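Vinylacetyl-CoA Delta-isomerase (Nitrosopumilus maritimus SCM1, PDB 6VJR) probably isomerises vinylacetyl-CoA and dehydrates 4-hydroxybutyryl-CoA, using bound FAD, a [4Fe-4S] cluster and an iron ion. Local coordinates at residues A384-R398 with V418-N430. Numbering follows the deposited sequence.
With FAD (flavin-adenine dinucleotide), chain V; SO4 (sulfate ion), chain H.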
loop_
_atom_site.group_PDB
_atom_site.type_symbol
_atom_site.label_atom_id
_atom_site.label_comp_id
_atom_site.label_asym_id
_atom_site.label_seq_id
_atom_site.Cartn_x
_atom_site.Cartn_y
_atom_site.Cartn_z
ATOM N N ALA A 384 -14.986 14.339 2.807
ATOM C CA ALA A 384 -15.516 15.564 3.416
ATOM C C ALA A 384 -15.416 16.783 2.495
ATOM O O ALA A 384 -16.314 17.640 2.487
ATOM C CB ALA A 384 -14.795 15.824 4.699
ATOM N N GLY A 385 -14.319 16.892 1.753
ATOM C CA GLY A 385 -14.048 18.112 0.991
ATOM C C GLY A 385 -13.213 19.139 1.762
ATOM O O GLY A 385 -12.867 18.964 2.938
ATOM N N GLY A 386 -12.859 20.223 1.048
ATOM C CA GLY A 386 -11.962 21.224 1.589
ATOM C C GLY A 386 -12.430 21.930 2.858
ATOM O O GLY A 386 -11.592 22.434 3.641
ATOM N N LEU A 387 -13.762 22.038 3.044
ATOM C CA LEU A 387 -14.313 22.771 4.183
ATOM C C LEU A 387 -13.914 22.122 5.508
ATOM O O LEU A 387 -13.939 22.774 6.529
ATOM C CB LEU A 387 -15.827 22.829 3.991
ATOM C CG LEU A 387 -16.599 24.016 4.526
ATOM C CD1 LEU A 387 -16.022 25.351 4.130
ATOM C CD2 LEU A 387 -18.038 23.826 4.113
ATOM N N VAL A 388 -13.475 20.863 5.492
ATOM C CA VAL A 388 -12.992 20.202 6.693
ATOM C C VAL A 388 -11.837 20.982 7.326
ATOM O O VAL A 388 -11.674 20.932 8.543
ATOM C CB VAL A 388 -12.734 18.700 6.430
ATOM C CG1 VAL A 388 -11.455 18.457 5.653
ATOM C CG2 VAL A 388 -12.750 17.875 7.710
ATOM N N VAL A 389 -11.046 21.732 6.517
ATOM C CA VAL A 389 -9.973 22.544 7.035
ATOM C C VAL A 389 -10.152 24.043 6.807
ATOM O O VAL A 389 -9.325 24.778 7.306
ATOM C CB VAL A 389 -8.599 22.074 6.530
ATOM C CG1 VAL A 389 -8.248 20.696 7.091
ATOM C CG2 VAL A 389 -8.462 22.130 5.003
ATOM N N THR A 390 -11.141 24.493 6.054
ATOM C CA THR A 390 -11.270 25.913 5.832
ATOM C C THR A 390 -12.526 26.514 6.461
ATOM O O THR A 390 -12.814 27.689 6.272
ATOM C CB THR A 390 -11.256 26.247 4.339
ATOM O OG1 THR A 390 -12.486 25.860 3.727
ATOM C CG2 THR A 390 -10.091 25.663 3.561
ATOM N N LEU A 391 -13.274 25.734 7.229
ATOM C CA LEU A 391 -14.523 26.231 7.776
ATOM C C LEU A 391 -14.306 27.403 8.749
ATOM O O LEU A 391 -13.451 27.340 9.653
ATOM C CB LEU A 391 -15.096 25.065 8.571
ATOM C CG LEU A 391 -16.533 25.241 9.045
ATOM C CD1 LEU A 391 -17.516 25.331 7.873
ATOM C CD2 LEU A 391 -16.875 24.083 9.935
ATOM N N PRO A 392 -15.071 28.500 8.630
ATOM C CA PRO A 392 -15.012 29.581 9.623
ATOM C C PRO A 392 -15.483 29.140 11.019
ATOM O O PRO A 392 -16.158 28.100 11.167
ATOM C CB PRO A 392 -15.900 30.649 9.043
ATOM C CG PRO A 392 -15.857 30.380 7.532
ATOM C CD PRO A 392 -15.864 28.863 7.448
ATOM N N SER A 393 -15.082 29.918 12.021
ATOM C CA SER A 393 -15.397 29.638 13.414
ATOM C C SER A 393 -16.895 29.739 13.707
ATOM O O SER A 393 -17.658 30.412 13.016
ATOM C CB SER A 393 -14.656 30.611 14.323
ATOM O OG SER A 393 -15.275 31.901 14.363
ATOM N N GLU A 394 -17.298 29.074 14.792
ATOM C CA GLU A 394 -18.653 29.226 15.303
ATOM C C GLU A 394 -18.976 30.674 15.662
ATOM O O GLU A 394 -20.094 31.121 15.455
ATOM C CB GLU A 394 -18.869 28.329 16.520
ATOM C CG GLU A 394 -20.294 28.420 17.039
ATOM C CD GLU A 394 -20.646 27.536 18.209
ATOM O OE1 GLU A 394 -19.782 26.789 18.689
ATOM O OE2 GLU A 394 -21.842 27.580 18.600
ATOM N N LYS A 395 -18.012 31.422 16.183
ATOM C CA LYS A 395 -18.225 32.844 16.469
ATOM C C LYS A 395 -18.626 33.616 15.210
ATOM O O LYS A 395 -19.476 34.506 15.284
ATOM C CB LYS A 395 -16.977 33.447 17.103
ATOM C CG LYS A 395 -16.790 33.007 18.542
ATOM C CD LYS A 395 -15.562 33.620 19.187
ATOM C CE LYS A 395 -15.559 33.529 20.679
ATOM N NZ LYS A 395 -15.558 32.146 21.118
ATOM N N ASP A 396 -18.043 33.257 14.050
ATOM C CA ASP A 396 -18.490 33.825 12.785
ATOM C C ASP A 396 -19.885 33.342 12.395
ATOM O O ASP A 396 -20.697 34.135 11.936
ATOM C CB ASP A 396 -17.388 33.627 11.755
ATOM C CG ASP A 396 -16.119 34.357 12.161
ATOM O OD1 ASP A 396 -16.185 35.598 12.273
ATOM O OD2 ASP A 396 -15.106 33.692 12.423
ATOM N N PHE A 397 -20.177 32.054 12.563
ATOM C CA PHE A 397 -21.502 31.513 12.270
ATOM C C PHE A 397 -22.619 32.198 13.081
ATOM O O PHE A 397 -23.751 32.325 12.608
ATOM C CB PHE A 397 -21.476 30.007 12.562
ATOM C CG PHE A 397 -22.749 29.305 12.157
ATOM C CD1 PHE A 397 -23.116 29.282 10.827
ATOM C CD2 PHE A 397 -23.550 28.661 13.086
ATOM C CE1 PHE A 397 -24.285 28.642 10.438
ATOM C CE2 PHE A 397 -24.747 28.063 12.689
ATOM C CZ PHE A 397 -25.086 28.022 11.372
ATOM N N ARG A 398 -22.306 32.637 14.305
ATOM C CA ARG A 398 -23.285 33.233 15.215
ATOM C C ARG A 398 -23.317 34.758 15.072
ATOM O O ARG A 398 -24.174 35.423 15.664
ATOM C CB ARG A 398 -22.991 32.885 16.673
ATOM C CG ARG A 398 -22.966 31.413 16.970
ATOM C CD ARG A 398 -24.221 30.703 16.742
ATOM N NE ARG A 398 -24.023 29.368 17.334
ATOM C CZ ARG A 398 -24.849 28.362 17.096
ATOM N NH1 ARG A 398 -24.625 27.173 17.637
ATOM N NH2 ARG A 398 -25.911 28.569 16.334
ATOM N N VAL A 418 -27.443 23.890 7.847
ATOM C CA VAL A 418 -26.035 24.237 7.717
ATOM C C VAL A 418 -25.289 23.988 9.027
ATOM O O VAL A 418 -24.161 23.513 9.007
ATOM C CB VAL A 418 -25.836 25.669 7.179
ATOM C CG1 VAL A 418 -24.400 26.154 7.302
ATOM C CG2 VAL A 418 -26.294 25.742 5.735
ATOM N N GLU A 419 -25.938 24.226 10.179
ATOM C CA GLU A 419 -25.268 23.971 11.429
ATOM C C GLU A 419 -24.877 22.483 11.548
ATOM O O GLU A 419 -23.834 22.136 12.092
ATOM C CB GLU A 419 -26.156 24.365 12.598
ATOM C CG GLU A 419 -25.416 24.231 13.916
ATOM C CD GLU A 419 -26.145 24.736 15.145
ATOM O OE1 GLU A 419 -26.975 25.661 15.021
ATOM O OE2 GLU A 419 -25.913 24.150 16.237
ATOM N N ASN A 420 -25.748 21.583 11.070
ATOM C CA ASN A 420 -25.418 20.165 11.120
ATOM C C ASN A 420 -24.236 19.821 10.208
ATOM O O ASN A 420 -23.372 19.007 10.581
ATOM C CB ASN A 420 -26.610 19.281 10.787
ATOM C CG ASN A 420 -27.710 19.346 11.818
ATOM O OD1 ASN A 420 -27.484 19.674 12.986
ATOM N ND2 ASN A 420 -28.887 18.922 11.413
ATOM N N ARG A 421 -24.167 20.439 9.003
ATOM C CA ARG A 421 -23.033 20.222 8.129
ATOM C C ARG A 421 -21.739 20.715 8.772
ATOM O O ARG A 421 -20.727 20.029 8.723
ATOM C CB ARG A 421 -23.343 20.851 6.789
ATOM C CG ARG A 421 -22.322 20.595 5.703
ATOM C CD ARG A 421 -22.870 20.971 4.327
ATOM N NE ARG A 421 -21.886 20.727 3.265
ATOM C CZ ARG A 421 -21.114 21.624 2.642
ATOM N NH1 ARG A 421 -21.253 22.913 2.904
ATOM N NH2 ARG A 421 -20.155 21.191 1.831
ATOM N N MET A 422 -21.784 21.884 9.396
ATOM C CA MET A 422 -20.645 22.382 10.152
ATOM C C MET A 422 -20.233 21.420 11.264
ATOM O O MET A 422 -19.046 21.148 11.445
ATOM C CB MET A 422 -20.886 23.780 10.716
ATOM C CG MET A 422 -21.106 24.780 9.641
ATOM S SD MET A 422 -21.369 26.476 10.194
ATOM C CE MET A 422 -20.184 26.462 11.544
ATOM N N ARG A 423 -21.194 20.941 12.041
ATOM C CA ARG A 423 -20.863 20.077 13.157
ATOM C C ARG A 423 -20.162 18.796 12.687
ATOM O O ARG A 423 -19.212 18.337 13.311
ATOM C CB ARG A 423 -22.136 19.718 13.941
ATOM C CG ARG A 423 -22.614 20.831 14.848
ATOM C CD ARG A 423 -23.987 20.523 15.434
ATOM N NE ARG A 423 -24.450 21.499 16.408
ATOM C CZ ARG A 423 -23.955 21.652 17.620
ATOM N NH1 ARG A 423 -23.147 20.751 18.143
ATOM N NH2 ARG A 423 -24.381 22.659 18.358
ATOM N N ILE A 424 -20.659 18.192 11.598
ATOM C CA ILE A 424 -20.083 16.923 11.172
ATOM C C ILE A 424 -18.668 17.165 10.611
ATOM O O ILE A 424 -17.759 16.381 10.854
ATOM C CB ILE A 424 -20.986 16.114 10.227
ATOM C CG1 ILE A 424 -20.608 14.635 10.320
ATOM C CG2 ILE A 424 -20.953 16.641 8.798
ATOM C CD1 ILE A 424 -21.102 13.975 11.594
ATOM N N LEU A 425 -18.451 18.266 9.892
ATOM C CA LEU A 425 -17.114 18.615 9.431
ATOM C C LEU A 425 -16.133 18.799 10.591
ATOM O O LEU A 425 -15.001 18.298 10.540
ATOM C CB LEU A 425 -17.153 19.847 8.527
ATOM C CG LEU A 425 -17.822 19.664 7.158
ATOM C CD1 LEU A 425 -18.205 20.982 6.569
ATOM C CD2 LEU A 425 -16.870 18.940 6.230
ATOM N N ARG A 426 -16.581 19.491 11.639
ATOM C CA ARG A 426 -15.749 19.666 12.843
ATOM C C ARG A 426 -15.418 18.317 13.490
ATOM O O ARG A 426 -14.334 18.134 14.012
ATOM C CB ARG A 426 -16.386 20.632 13.847
ATOM C CG ARG A 426 -16.323 22.074 13.338
ATOM C CD ARG A 426 -14.898 22.573 13.256
ATOM N NE ARG A 426 -14.903 24.022 13.101
ATOM C CZ ARG A 426 -14.064 24.703 12.281
ATOM N NH1 ARG A 426 -12.989 24.103 11.828
ATOM N NH2 ARG A 426 -14.291 25.984 12.030
ATOM N N LEU A 427 -16.380 17.375 13.519
ATOM C CA LEU A 427 -16.107 16.052 14.048
ATOM C C LEU A 427 -14.963 15.377 13.279
ATOM O O LEU A 427 -14.024 14.810 13.887
ATOM C CB LEU A 427 -17.351 15.192 14.182
ATOM C CG LEU A 427 -17.117 13.814 14.791
ATOM C CD1 LEU A 427 -16.599 13.881 16.216
ATOM C CD2 LEU A 427 -18.390 13.005 14.713
ATOM N N ILE A 428 -15.038 15.433 11.945
ATOM C CA ILE A 428 -13.984 14.850 11.105
ATOM C C ILE A 428 -12.642 15.533 11.372
ATOM O O ILE A 428 -11.633 14.851 11.545
ATOM C CB ILE A 428 -14.376 14.858 9.619
ATOM C CG1 ILE A 428 -15.616 14.010 9.393
ATOM C CG2 ILE A 428 -13.216 14.335 8.781
ATOM C CD1 ILE A 428 -16.228 14.131 8.003
ATOM N N GLU A 429 -12.628 16.865 11.437
ATOM C CA GLU A 429 -11.405 17.592 11.765
ATOM C C GLU A 429 -10.831 17.144 13.115
ATOM O O GLU A 429 -9.646 16.887 13.270
ATOM C CB GLU A 429 -11.686 19.095 11.741
ATOM C CG GLU A 429 -10.449 19.961 11.925
ATOM C CD GLU A 429 -10.697 21.421 12.363
ATOM O OE1 GLU A 429 -11.809 21.715 12.882
ATOM O OE2 GLU A 429 -9.798 22.288 12.188
ATOM N N ASN A 430 -11.710 17.017 14.105
ATOM C CA ASN A 430 -11.312 16.644 15.448
ATOM C C ASN A 430 -10.638 15.277 15.501
ATOM O O ASN A 430 -9.707 15.080 16.267
ATOM C CB ASN A 430 -12.552 16.660 16.343
ATOM C CG ASN A 430 -12.396 16.034 17.707
ATOM O OD1 ASN A 430 -11.778 16.594 18.623
ATOM N ND2 ASN A 430 -12.914 14.837 17.836
HETATM P PA FAD V . -16.347 18.434 -2.649
HETATM O O1A FAD V . -16.517 18.723 -4.091
HETATM O O2A FAD V . -17.515 18.586 -1.738
HETATM O O5B FAD V . -15.708 16.986 -2.576
HETATM C C5B FAD V . -16.016 16.108 -1.466
HETATM C C4B FAD V . -16.060 14.681 -1.957
HETATM O O4B FAD V . -17.229 14.537 -2.795
HETATM C C3B FAD V . -14.859 14.233 -2.830
HETATM O O3B FAD V . -14.576 12.848 -2.613
HETATM C C2B FAD V . -15.368 14.466 -4.278
HETATM O O2B FAD V . -14.767 13.676 -5.288
HETATM C C1B FAD V . -16.842 14.116 -4.107
HETATM N N9A FAD V . -17.729 14.715 -5.092
HETATM C C8A FAD V . -18.091 16.031 -5.205
HETATM N N7A FAD V . -18.922 16.263 -6.198
HETATM C C5A FAD V . -19.121 15.031 -6.780
HETATM C C6A FAD V . -19.923 14.622 -7.864
HETATM N N6A FAD V . -20.696 15.457 -8.549
HETATM N N1A FAD V . -19.887 13.313 -8.220
HETATM C C2A FAD V . -19.111 12.501 -7.486
HETATM N N3A FAD V . -18.316 12.773 -6.454
HETATM C C4A FAD V . -18.392 14.060 -6.108
HETATM N N1 FAD V . -9.788 26.701 -4.771
HETATM C C2 FAD V . -9.570 27.894 -5.405
HETATM O O2 FAD V . -10.269 28.298 -6.334
HETATM N N3 FAD V . -8.535 28.704 -4.991
HETATM C C4 FAD V . -7.611 28.451 -4.014
HETATM O O4 FAD V . -6.771 29.294 -3.681
HETATM C C4X FAD V . -7.892 27.251 -3.295
HETATM N N5 FAD V . -7.089 26.937 -2.265
HETATM C C5X FAD V . -7.465 25.884 -1.456
HETATM C C6 FAD V . -6.792 25.634 -0.255
HETATM C C7 FAD V . -7.195 24.618 0.614
HETATM C C7M FAD V . -6.518 24.435 1.949
HETATM C C8 FAD V . -8.124 23.672 0.176
HETATM C C8M FAD V . -8.579 22.550 1.064
HETATM C C9 FAD V . -8.805 23.905 -1.003
HETATM C C9A FAD V . -8.483 24.998 -1.840
HETATM N N10 FAD V . -9.182 25.266 -3.020
HETATM C C10 FAD V . -8.993 26.437 -3.734
HETATM C "C1'" FAD V . -10.413 24.500 -3.272
HETATM C "C2'" FAD V . -10.268 23.108 -3.856
HETATM O "O2'" FAD V . -10.088 23.252 -5.260
HETATM C "C3'" FAD V . -11.520 22.311 -3.542
HETATM O "O3'" FAD V . -11.430 21.997 -2.162
HETATM C "C4'" FAD V . -11.701 21.067 -4.423
HETATM O "O4'" FAD V . -12.036 21.376 -5.771
HETATM C "C5'" FAD V . -12.728 20.115 -3.853
HETATM O "O5'" FAD V . -14.001 20.822 -3.810
HETATM P P FAD V . -14.813 20.842 -2.436
HETATM O O1P FAD V . -13.972 21.338 -1.359
HETATM O O2P FAD V . -16.085 21.540 -2.729
HETATM O O3P FAD V . -15.138 19.342 -2.080
HETATM S S SO4 H . -11.529 33.158 20.433
HETATM O O1 SO4 H . -11.386 32.170 19.401
HETATM O O2 SO4 H . -10.319 33.195 21.221
HETATM O O3 SO4 H . -12.638 32.798 21.280
HETATM O O4 SO4 H . -11.774 34.459 19.847
HETATM O O HOH W 1 -11.392 24.819 9.555
#
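Leu425 of helix 418-432 packs against Ala384, Leu387 and Val388, at the FAD-binding turn of the acyl-CoA dehydrogenase-like helical domain. Its CD1 lies 3.8 Å from Leu387 CD2, while CD2 faces Val388 and Ala384 CB. Val388 CG2, anti to the backbone N, presses on Ile428 CG2 at 3.7 Å. At the cofactor end of this packing, Gly386 N donates to FAD O1P (2.9 Å), and a side chain at Gly385 would strike FAD O3P. Farther along, Leu391 CD1 rests on Met422 CG, and a Met-aromatic contact follows: Met422 SD sits over one face of the Phe397 ring, 3.7 Å from its centroid and 25° off the normal. Arg426 bends at chi2 (-66°) and lays a guanidinium face against Leu391 CD2. From there NH2 donates to Leu391 O (2.9 Å), reaching it from above the carbonyl plane, and NH1 bonds Glu429 OE1, which also pairs with Arg236; NE pairs with Asp244. A leucine in place of Arg426 would probably leave Glu429 and Asp244 without this shared cation and Leu391 O without its direct side-chain donor. At the outer edge, Arg398 joins Glu419 through a weak salt bridge, NH2 to OE1 at 3.4 Å. Arg423 grips Glu419 side-on, with NE and NH2 both donating to OE2, each at 3.0 Å.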